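Local coordinates for protein pantothenate synthetase (Francisella tularensis subsp. tularensis, PDB 3N8H) that probably catalyses the ATP-dependent condensation of pantoate with beta-alanine to pantothenate, by way of a pantoyl-adenylate intermediate, at residues T62-P67 / Q71-Q76; M32-N37 / R190-T195; K122-H127 / K249-D254. All coordinates share one frame; numbering follows the deposited sequence.

Contact 1 of 3, residues T62-P67 / Q71-Q76; sequences TQFNNP and QTYPNQ. With PRO (proline), chain C.
F64, ahead of the short helix 67-72, and Y73, at its far end, meet as an offset edge-to-face (T-shaped) pair, with ring planes 80° apart and centroids 5.5 Å from each other. F64 offers the CE1–CZ edge, and its CE1 comes within 3.7 Å of Y73 CD1. That edge stands over one face of the tyrosine ring, toward its CB side. On the opposite face lies P74, whose CD sits 3.4 Å above the ring plane toward the rim, so the phenol is held between an aromatic edge and a proline. The tyrosine reaches back to the phenylalanine because its CG lies anti to the backbone N (chi1 -165°). The backbone closes the first turn of helix 67-72: Q71 N donates to P67 O over 2.8 Å. The CG of Q71 also packs on that oxygen, 3.0 Å away. N66 is the N-cap of this helix, its OD1 receiving the backbone N of D69. F64 has a second edge-to-face partner in Y70, while Y73 continues to M32 and S189 and lies close to the bound AMP. Q63, just before F64, belongs to the proline pocket. Y73 is thus packed on both faces, and the polar helix bond and N-cap probably help shape the turn that places it beside the AMP.

Contact 2 of 3, residues M32-N37 / R190-T195; sequences MGALHN and RNKNLT. With PRO (proline), chain C; AMP (adenosine monophosphate), chain D.
K192 and A34 supply the direct polar link between the two segments: K192 NZ donates a weak hydrogen bond to A34 O at 2.8 Å. The lysine chain, bent at chi2 and again at chi4, lays its CE 3.2 Å from the same oxygen, so the carbonyl is met by the last two atoms of the side chain. S189 OG also hydrogen-bonds to A34 O, giving this oxygen two partners. Packing is slight: A34 CB lies 3.9 Å from K192 NZ and close to its CE.

The segment 32-37 runs into the HxGH (HIGH-type) signature of the nucleotidyltransferase fold, H36 to H39; H39 is the predicted proton donor, and its ring stacks on that of H36.

Ligand bonds arise from both sides. M32 N donates to AMP O1P at 3.1 Å with an angle of 160°. R190 grips proline O in fork fashion, NH1 and NH2 each 2.9 Å from it, while NH2 also makes a salt bridge to D69.

Van der Waals contacts add to these. The CE of M32, a selenomethionine, rests 3.4 Å from proline C, and the H36 ring turns its CE1 edge to the adenine, 3.4 Å from AMP N7.

Contact 3 of 3, residues K122-H127 / K249-D254; sequences KSRPGH and KVRLID. With PRO (proline), chain C.
The loop after helix 120-123 supplies R124 and H127 to the proline pocket, and strand 250-257 of the three-stranded antiparallel sheet backs this loop through R251. In the conformer described, one of two modelled, R251 reaches across from the strand with its side chain stretched out straight, its CG anti to the backbone N (chi1 -169°). Its guanidinium then meets two neighbouring residues in different ways. At one end NH2 donates to S123 OG over 3.0 Å, a bent bond with an N-H...O angle of 140°, and the hydroxyl lies somewhat out of the guanidinium plane. Over one face, R124 CG sits 3.9 Å above the plane and near its centre, while R124 CD comes within 3.6 Å of R251 NH1. The aliphatic part of one arginine therefore covers the flat head of the other. The charged ends are also near, R124 NE being 4.5 Å from R251 NH1. A salt bridge to E120 probably offsets the charge of R251, which also hydrogen-bonds to Q232, and R124 NE donates to N65.

A bend at chi3 turns the head of R124 toward the ligand, where NH1 makes a weak hydrogen bond to proline O at 3.4 Å. H127 lies over one face of the R124 guanidinium, its ND1 3.4 Å above the centre. That nitrogen is hydrogen-bonded to Q63 O, while the CE1 edge of the ring touches proline CB at 3.5 Å.

S123 leans on Q232 and Y233 of strand 230-237 and R251 packs on A244 and Y246 of strand 240-247, so these two residues join the loop before helix 127-142 to the antiparallel sheet, within which L252 pairs with F245 of strand 240-247 by backbone hydrogen bonds.

All three contacts border the bound proline. Contact centres lie about 12 Å apart for 1 and 2 and for 1 and 3, and about 15 Å for 2 and 3. Along the chain contact 1 is nested inside the loop closed by contact 2, contact 3 opens after contact 1, and contacts 2 and 3 alternate their segments. Residues 32-37 and 62-67 follow strands 26-31 and 52-57, neighbours in the parallel sheet, whereas 249-254 belongs to the antiparallel sheet. A hydrogen bond from N193 ND2 to T72 O joins contacts 1 and 2, and contact 3 touches both. The ligand cleft is thus built from loops after strands of the parallel sheet, probably backed by the edge strand 250-257 of the antiparallel one.

Contact 1 of 3, residues T62-P67 / Q71-Q76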
loop_
_atom_site.group_PDB
_atom_site.type_symbol
_atom_site.label_atom_id
_atom_site.label_comp_id
_atom_site.label_asym_id
_atom_site.label_seq_id
_atom_site.Cartn_x
_atom_site.Cartn_y
_atom_site.Cartn_z
ATOM N N THR A 62 14.487 3.948 1.115
ATOM C CA THR A 62 13.425 4.800 0.550
ATOM C C THR A 62 12.945 5.826 1.559
ATOM O O THR A 62 12.238 6.772 1.218
ATOM C CB THR A 62 12.214 4.012 0.015
ATOM O OG1 THR A 62 11.535 3.354 1.102
ATOM C CG2 THR A 62 12.649 3.003 -1.050
ATOM N N GLN A 63 13.334 5.637 2.812
ATOM C CA GLN A 63 12.906 6.567 3.841
ATOM C C GLN A 63 13.977 7.575 4.253
ATOM O O GLN A 63 13.732 8.443 5.102
ATOM C CB GLN A 63 12.358 5.812 5.048
ATOM C CG GLN A 63 13.377 5.110 5.928
ATOM C CD GLN A 63 12.683 4.337 7.029
ATOM O OE1 GLN A 63 12.841 4.627 8.226
ATOM N NE2 GLN A 63 11.883 3.359 6.632
ATOM N N PHE A 64 15.167 7.459 3.679
ATOM C CA PHE A 64 16.192 8.481 3.934
ATOM C C PHE A 64 15.994 9.576 2.927
ATOM O O PHE A 64 16.218 9.373 1.737
ATOM C CB PHE A 64 17.593 7.909 3.801
ATOM C CG PHE A 64 17.985 7.033 4.949
ATOM C CD1 PHE A 64 18.867 7.501 5.933
ATOM C CD2 PHE A 64 17.444 5.755 5.071
ATOM C CE1 PHE A 64 19.214 6.697 7.008
ATOM C CE2 PHE A 64 17.775 4.952 6.146
ATOM C CZ PHE A 64 18.663 5.419 7.119
ATOM N N ASN A 65 15.534 10.727 3.382
ATOM C CA ASN A 65 15.466 11.891 2.490
ATOM C C ASN A 65 16.858 12.549 2.280
ATOM O O ASN A 65 17.067 13.327 1.352
ATOM C CB ASN A 65 14.471 12.916 3.027
ATOM C CG ASN A 65 14.754 13.285 4.472
ATOM O OD1 ASN A 65 14.680 12.431 5.367
ATOM N ND2 ASN A 65 15.117 14.555 4.708
ATOM N N ASN A 66 17.813 12.216 3.131
ATOM C CA ASN A 66 19.137 12.845 3.065
ATOM C C ASN A 66 20.232 11.817 2.747
ATOM O O ASN A 66 20.446 10.877 3.518
ATOM C CB ASN A 66 19.416 13.526 4.401
ATOM C CG ASN A 66 20.714 14.291 4.412
ATOM O OD1 ASN A 66 21.796 13.712 4.363
ATOM N ND2 ASN A 66 20.614 15.604 4.515
ATOM N N PRO A 67 20.944 11.998 1.619
ATOM C CA PRO A 67 21.896 10.976 1.168
ATOM C C PRO A 67 23.018 10.735 2.167
ATOM O O PRO A 67 23.429 9.590 2.419
ATOM C CB PRO A 67 22.455 11.554 -0.143
ATOM C CG PRO A 67 21.417 12.492 -0.615
ATOM C CD PRO A 67 20.752 13.062 0.619
ATOM N N GLN A 71 24.349 7.358 3.912
ATOM C CA GLN A 71 25.722 6.882 3.764
ATOM C C GLN A 71 26.384 6.596 5.113
ATOM O O GLN A 71 27.082 5.598 5.274
ATOM C CB GLN A 71 26.564 7.902 3.003
ATOM C CG GLN A 71 26.056 8.267 1.627
ATOM C CD GLN A 71 27.027 9.194 0.909
ATOM O OE1 GLN A 71 28.213 8.879 0.785
ATOM N NE2 GLN A 71 26.536 10.344 0.446
ATOM N N THR A 72 26.157 7.476 6.079
ATOM C CA THR A 72 26.770 7.363 7.388
ATOM C C THR A 72 25.940 6.585 8.404
ATOM O O THR A 72 26.377 6.412 9.534
ATOM C CB THR A 72 27.033 8.768 7.981
ATOM O OG1 THR A 72 25.790 9.489 8.064
ATOM C CG2 THR A 72 28.040 9.554 7.114
ATOM N N TYR A 73 24.741 6.134 8.034
ATOM C CA TYR A 73 23.888 5.498 9.035
ATOM C C TYR A 73 24.632 4.339 9.710
ATOM O O TYR A 73 25.313 3.563 9.041
ATOM C CB TYR A 73 22.573 4.997 8.428
ATOM C CG TYR A 73 21.586 4.682 9.532
ATOM C CD1 TYR A 73 20.884 5.701 10.161
ATOM C CD2 TYR A 73 21.414 3.375 9.991
ATOM C CE1 TYR A 73 19.994 5.432 11.191
ATOM C CE2 TYR A 73 20.524 3.091 11.022
ATOM C CZ TYR A 73 19.817 4.123 11.623
ATOM O OH TYR A 73 18.929 3.847 12.646
ATOM N N PRO A 74 24.535 4.230 11.044
ATOM C CA PRO A 74 25.445 3.255 11.679
ATOM C C PRO A 74 25.213 1.815 11.245
ATOM O O PRO A 74 24.070 1.342 11.092
ATOM C CB PRO A 74 25.163 3.431 13.178
ATOM C CG PRO A 74 24.713 4.856 13.299
ATOM C CD PRO A 74 23.932 5.153 12.022
ATOM N N ASN A 75 26.317 1.100 11.072
ATOM C CA ASN A 75 26.277 -0.275 10.612
ATOM C C ASN A 75 27.173 -1.140 11.505
ATOM O O ASN A 75 28.351 -0.834 11.661
ATOM C CB ASN A 75 26.741 -0.338 9.155
ATOM C CG ASN A 75 26.856 -1.744 8.650
ATOM O OD1 ASN A 75 25.942 -2.261 8.000
ATOM N ND2 ASN A 75 27.976 -2.392 8.961
ATOM N N GLN A 76 26.605 -2.197 12.097
ATOM C CA GLN A 76 27.334 -3.095 13.014
ATOM C C GLN A 76 26.612 -4.445 13.182
ATOM O O GLN A 76 26.172 -4.811 14.282
ATOM C CB GLN A 76 27.505 -2.419 14.378
ATOM C CG GLN A 76 26.223 -1.782 14.881
ATOM C CD GLN A 76 26.299 -1.332 16.323
ATOM O OE1 GLN A 76 25.645 -1.904 17.198
ATOM N NE2 GLN A 76 27.076 -0.294 16.578
HETATM N N PRO C . 14.197 5.815 12.627
HETATM C CA PRO C . 13.739 5.834 11.241
HETATM C C PRO C . 14.640 6.734 10.395
HETATM O O PRO C . 15.491 7.437 10.955
HETATM C CB PRO C . 12.336 6.432 11.355
HETATM C CG PRO C . 11.870 6.004 12.707
HETATM C CD PRO C . 13.094 5.996 13.587
#

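Contact 2 of 3, residues M32-N37 / R190-T195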
loop_
_atom_site.group_PDB
_atom_site.type_symbol
_atom_site.label_atom_id
_atom_site.label_comp_id
_atom_site.label_asym_id
_atom_site.label_seq_id
_atom_site.Cartn_x
_atom_site.Cartn_y
_atom_site.Cartn_z
HETATM N N MSE A 32 16.326 -0.801 12.250
HETATM C CA MSE A 32 17.304 -0.577 11.183
HETATM C C MSE A 32 18.713 -0.896 11.720
HETATM O O MSE A 32 19.705 -0.355 11.253
HETATM C CB MSE A 32 17.217 0.853 10.636
HETATM C CG MSE A 32 15.774 1.308 10.294
HETATM SE SE MSE A 32 15.713 2.675 8.885
HETATM C CE MSE A 32 16.665 4.094 9.840
ATOM N N GLY A 33 18.798 -1.783 12.706
ATOM C CA GLY A 33 20.094 -2.274 13.158
ATOM C C GLY A 33 20.779 -1.310 14.117
ATOM O O GLY A 33 20.152 -0.350 14.576
ATOM N N ALA A 34 22.058 -1.564 14.423
ATOM C CA ALA A 34 22.829 -0.716 15.361
ATOM C C ALA A 34 22.100 -0.595 16.703
ATOM O O ALA A 34 21.799 0.506 17.190
ATOM C CB ALA A 34 23.101 0.658 14.752
ATOM N N LEU A 35 21.833 -1.753 17.295
ATOM C CA LEU A 35 20.887 -1.896 18.392
ATOM C C LEU A 35 21.331 -1.274 19.715
ATOM O O LEU A 35 22.438 -1.488 20.187
ATOM C CB LEU A 35 20.602 -3.375 18.622
ATOM C CG LEU A 35 20.038 -4.094 17.409
ATOM C CD1 LEU A 35 19.953 -5.597 17.676
ATOM C CD2 LEU A 35 18.681 -3.514 17.060
ATOM N N HIS A 36 20.434 -0.525 20.331
ATOM C CA HIS A 36 20.711 0.041 21.620
ATOM C C HIS A 36 19.624 -0.361 22.633
ATOM O O HIS A 36 18.683 -1.119 22.327
ATOM C CB HIS A 36 20.806 1.552 21.492
ATOM C CG HIS A 36 19.628 2.160 20.800
ATOM N ND1 HIS A 36 18.360 2.158 21.348
ATOM C CD2 HIS A 36 19.520 2.784 19.600
ATOM C CE1 HIS A 36 17.528 2.762 20.520
ATOM N NE2 HIS A 36 18.206 3.156 19.451
ATOM N N ASN A 37 19.793 0.117 23.860
ATOM C CA ASN A 37 18.870 -0.200 24.936
ATOM C C ASN A 37 17.418 0.172 24.614
ATOM O O ASN A 37 16.477 -0.449 25.135
ATOM C CB ASN A 37 19.355 0.421 26.249
ATOM C CG ASN A 37 20.498 -0.365 26.877
ATOM O OD1 ASN A 37 20.743 -1.513 26.524
ATOM N ND2 ASN A 37 21.187 0.246 27.828
ATOM N N ARG A 190 21.685 6.905 15.680
ATOM C CA ARG A 190 22.495 8.004 15.163
ATOM C C ARG A 190 23.396 8.618 16.247
ATOM O O ARG A 190 24.398 9.277 15.929
ATOM C CB ARG A 190 21.607 9.075 14.505
ATOM C CG ARG A 190 21.128 8.714 13.089
ATOM C CD ARG A 190 20.268 9.858 12.491
ATOM N NE ARG A 190 19.627 9.491 11.228
ATOM C CZ ARG A 190 18.450 8.870 11.144
ATOM N NH1 ARG A 190 17.785 8.558 12.248
ATOM N NH2 ARG A 190 17.930 8.564 9.962
ATOM N N ASN A 191 23.047 8.398 17.519
ATOM C CA ASN A 191 23.890 8.847 18.627
ATOM C C ASN A 191 25.316 8.302 18.480
ATOM O O ASN A 191 26.268 8.889 19.009
ATOM C CB ASN A 191 23.349 8.375 19.997
ATOM C CG ASN A 191 22.116 9.145 20.471
ATOM O OD1 ASN A 191 21.527 9.935 19.731
ATOM N ND2 ASN A 191 21.722 8.903 21.720
ATOM N N LYS A 192 25.459 7.150 17.815
ATOM C CA LYS A 192 26.785 6.529 17.690
ATOM C C LYS A 192 27.689 7.382 16.800
ATOM O O LYS A 192 28.898 7.200 16.783
ATOM C CB LYS A 192 26.700 5.088 17.165
ATOM C CG LYS A 192 26.000 4.128 18.132
ATOM C CD LYS A 192 25.176 3.076 17.405
ATOM C CE LYS A 192 24.098 2.494 18.318
ATOM N NZ LYS A 192 24.246 1.029 18.446
ATOM N N ASN A 193 27.080 8.317 16.072
ATOM C CA ASN A 193 27.820 9.212 15.193
ATOM C C ASN A 193 28.258 10.488 15.900
ATOM O O ASN A 193 28.997 11.292 15.335
ATOM C CB ASN A 193 27.001 9.534 13.937
ATOM C CG ASN A 193 26.983 8.376 12.946
ATOM O OD1 ASN A 193 27.791 7.444 13.051
ATOM N ND2 ASN A 193 26.059 8.422 11.990
ATOM N N LEU A 194 27.819 10.659 17.146
ATOM C CA LEU A 194 28.211 11.831 17.930
ATOM C C LEU A 194 29.621 11.699 18.486
ATOM O O LEU A 194 29.975 10.665 19.069
ATOM C CB LEU A 194 27.269 12.034 19.109
ATOM C CG LEU A 194 25.789 12.294 18.854
ATOM C CD1 LEU A 194 25.036 12.184 20.205
ATOM C CD2 LEU A 194 25.593 13.661 18.195
ATOM N N THR A 195 30.417 12.751 18.326
ATOM C CA THR A 195 31.723 12.792 18.956
ATOM C C THR A 195 31.547 13.034 20.451
ATOM O O THR A 195 30.430 13.238 20.934
ATOM C CB THR A 195 32.611 13.917 18.381
ATOM O OG1 THR A 195 32.065 15.191 18.753
ATOM C CG2 THR A 195 32.700 13.809 16.856
HETATM N N PRO C . 14.197 5.815 12.627
HETATM C CA PRO C . 13.739 5.834 11.241
HETATM C C PRO C . 14.640 6.734 10.395
HETATM O O PRO C . 15.491 7.437 10.955
HETATM C CB PRO C . 12.336 6.432 11.355
HETATM C CG PRO C . 11.870 6.004 12.707
HETATM C CD PRO C . 13.094 5.996 13.587
HETATM P P AMP D . 14.941 2.616 14.438
HETATM O O1P AMP D . 15.864 1.401 14.431
HETATM O O2P AMP D . 15.507 3.880 15.011
HETATM O O3P AMP D . 14.244 2.829 13.144
HETATM O "O5'" AMP D . 13.864 2.230 15.588
HETATM C "C5'" AMP D . 13.244 0.945 15.660
HETATM C "C4'" AMP D . 12.173 0.943 16.723
HETATM O "O4'" AMP D . 12.793 1.228 18.018
HETATM C "C3'" AMP D . 11.074 2.000 16.515
HETATM O "O3'" AMP D . 9.817 1.493 16.995
HETATM C "C2'" AMP D . 11.549 3.133 17.416
HETATM O "O2'" AMP D . 10.556 4.060 17.827
HETATM C "C1'" AMP D . 12.144 2.355 18.587
HETATM N N9 AMP D . 13.069 3.165 19.387
HETATM C C8 AMP D . 14.107 3.890 18.909
HETATM N N7 AMP D . 14.732 4.552 19.922
HETATM C C5 AMP D . 14.064 4.268 21.069
HETATM C C6 AMP D . 14.202 4.641 22.493
HETATM N N6 AMP D . 15.185 5.477 22.865
HETATM N N1 AMP D . 13.332 4.139 23.387
HETATM C C2 AMP D . 12.334 3.320 22.977
HETATM N N3 AMP D . 12.148 2.929 21.699
HETATM C C4 AMP D . 12.973 3.359 20.709
#

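Contact 3 of 3, residues K122-H127 / K249-D254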
loop_
_atom_site.group_PDB
_atom_site.type_symbol
_atom_site.label_atom_id
_atom_site.label_comp_id
_atom_site.label_asym_id
_atom_site.label_seq_id
_atom_site.Cartn_x
_atom_site.Cartn_y
_atom_site.Cartn_z
ATOM N N LYS A 122 7.142 17.227 7.616
ATOM C CA LYS A 122 7.461 18.448 6.879
ATOM C C LYS A 122 8.976 18.602 6.807
ATOM O O LYS A 122 9.546 19.020 5.792
ATOM C CB LYS A 122 6.846 19.664 7.589
ATOM C CG LYS A 122 7.104 20.978 6.889
ATOM C CD LYS A 122 6.491 22.135 7.656
ATOM C CE LYS A 122 5.395 22.797 6.844
ATOM N NZ LYS A 122 4.934 24.072 7.454
ATOM N N SER A 123 9.605 18.250 7.922
ATOM C CA SER A 123 11.045 18.304 8.098
ATOM C C SER A 123 11.735 17.263 7.205
ATOM O O SER A 123 12.834 17.497 6.700
ATOM C CB SER A 123 11.367 18.059 9.579
ATOM O OG SER A 123 12.644 18.524 9.924
ATOM N N ARG A 124 11.095 16.117 7.003
ATOM C CA ARG A 124 11.696 15.066 6.169
ATOM C C ARG A 124 10.795 14.691 4.987
ATOM O O ARG A 124 10.067 13.692 5.027
ATOM C CB ARG A 124 12.036 13.820 6.987
ATOM C CG ARG A 124 12.867 14.096 8.249
ATOM C CD ARG A 124 13.217 12.781 8.954
ATOM N NE ARG A 124 14.036 11.909 8.113
ATOM C CZ ARG A 124 14.457 10.704 8.470
ATOM N NH1 ARG A 124 14.141 10.228 9.672
ATOM N NH2 ARG A 124 15.215 9.987 7.632
ATOM N N PRO A 125 10.828 15.506 3.934
ATOM C CA PRO A 125 9.910 15.225 2.845
ATOM C C PRO A 125 10.146 13.822 2.289
ATOM O O PRO A 125 11.291 13.457 1.985
ATOM C CB PRO A 125 10.268 16.291 1.805
ATOM C CG PRO A 125 10.816 17.437 2.621
ATOM C CD PRO A 125 11.513 16.802 3.790
ATOM N N GLY A 126 9.076 13.033 2.169
ATOM C CA GLY A 126 9.173 11.729 1.527
ATOM C C GLY A 126 9.644 10.631 2.472
ATOM O O GLY A 126 9.641 9.441 2.118
ATOM N N HIS A 127 10.026 11.010 3.686
ATOM C CA HIS A 127 10.383 10.009 4.701
ATOM C C HIS A 127 9.194 9.080 5.054
ATOM O O HIS A 127 9.356 7.871 5.111
ATOM C CB HIS A 127 10.899 10.683 5.975
ATOM C CG HIS A 127 10.992 9.760 7.150
ATOM N ND1 HIS A 127 11.936 8.756 7.239
ATOM C CD2 HIS A 127 10.251 9.679 8.288
ATOM C CE1 HIS A 127 11.776 8.098 8.376
ATOM N NE2 HIS A 127 10.755 8.631 9.028
ATOM N N LYS A 249 26.354 16.935 12.027
ATOM C CA LYS A 249 25.555 16.337 10.949
ATOM C C LYS A 249 24.559 15.310 11.458
ATOM O O LYS A 249 23.912 14.607 10.666
ATOM C CB LYS A 249 26.449 15.664 9.904
ATOM C CG LYS A 249 27.034 16.603 8.861
ATOM C CD LYS A 249 28.408 17.101 9.253
ATOM C CE LYS A 249 28.994 17.980 8.148
ATOM N NZ LYS A 249 30.415 18.374 8.403
ATOM N N VAL A 250 24.428 15.224 12.779
ATOM C CA VAL A 250 23.601 14.187 13.389
ATOM C C VAL A 250 22.247 14.762 13.741
ATOM O O VAL A 250 22.159 15.705 14.522
ATOM C CB VAL A 250 24.279 13.568 14.665
ATOM C CG1 VAL A 250 23.373 12.489 15.307
ATOM C CG2 VAL A 250 25.625 12.992 14.313
ATOM N N ARG A 251 21.186 14.190 13.168
ATOM C CA ARG A 251 19.855 14.722 13.409
ATOM C C ARG A 251 19.128 13.839 14.425
ATOM O O ARG A 251 18.908 12.659 14.167
ATOM C CB ARG A 251 19.051 14.815 12.111
ATOM C CG ARG A 251 17.741 15.596 12.223
ATOM C CD ARG A 251 16.912 15.472 10.918
ATOM N NE ARG A 251 15.646 16.166 11.075
ATOM C CZ ARG A 251 14.544 15.605 11.577
ATOM N NH1 ARG A 251 14.554 14.335 11.918
ATOM N NH2 ARG A 251 13.432 16.315 11.718
ATOM N N LEU A 252 18.781 14.416 15.574
ATOM C CA LEU A 252 18.048 13.704 16.634
ATOM C C LEU A 252 16.659 14.296 16.886
ATOM O O LEU A 252 16.458 15.496 16.691
ATOM C CB LEU A 252 18.834 13.763 17.937
ATOM C CG LEU A 252 20.244 13.164 17.872
ATOM C CD1 LEU A 252 20.865 13.212 19.254
ATOM C CD2 LEU A 252 20.208 11.729 17.289
ATOM N N ILE A 253 15.713 13.449 17.322
ATOM C CA ILE A 253 14.351 13.886 17.609
ATOM C C ILE A 253 13.933 13.372 18.968
ATOM O O ILE A 253 14.539 12.431 19.523
ATOM C CB ILE A 253 13.312 13.413 16.537
ATOM C CG1 ILE A 253 12.788 11.983 16.811
ATOM C CG2 ILE A 253 13.889 13.535 15.133
ATOM C CD1 ILE A 253 11.784 11.467 15.774
ATOM N N ASP A 254 12.895 14.001 19.498
ATOM C CA ASP A 254 12.319 13.615 20.776
ATOM C C ASP A 254 10.858 14.107 20.900
ATOM O O ASP A 254 10.433 15.051 20.233
ATOM C CB ASP A 254 13.189 14.175 21.922
ATOM C CG ASP A 254 12.953 13.461 23.238
ATOM O OD1 ASP A 254 12.125 12.494 23.287
ATOM O OD2 ASP A 254 13.567 13.883 24.238
HETATM N N PRO C . 14.197 5.815 12.627
HETATM C CA PRO C . 13.739 5.834 11.241
HETATM C C PRO C . 14.640 6.734 10.395
HETATM O O PRO C . 15.491 7.437 10.955
HETATM C CB PRO C . 12.336 6.432 11.355
HETATM C CG PRO C . 11.870 6.004 12.707
HETATM C CD PRO C . 13.094 5.996 13.587
#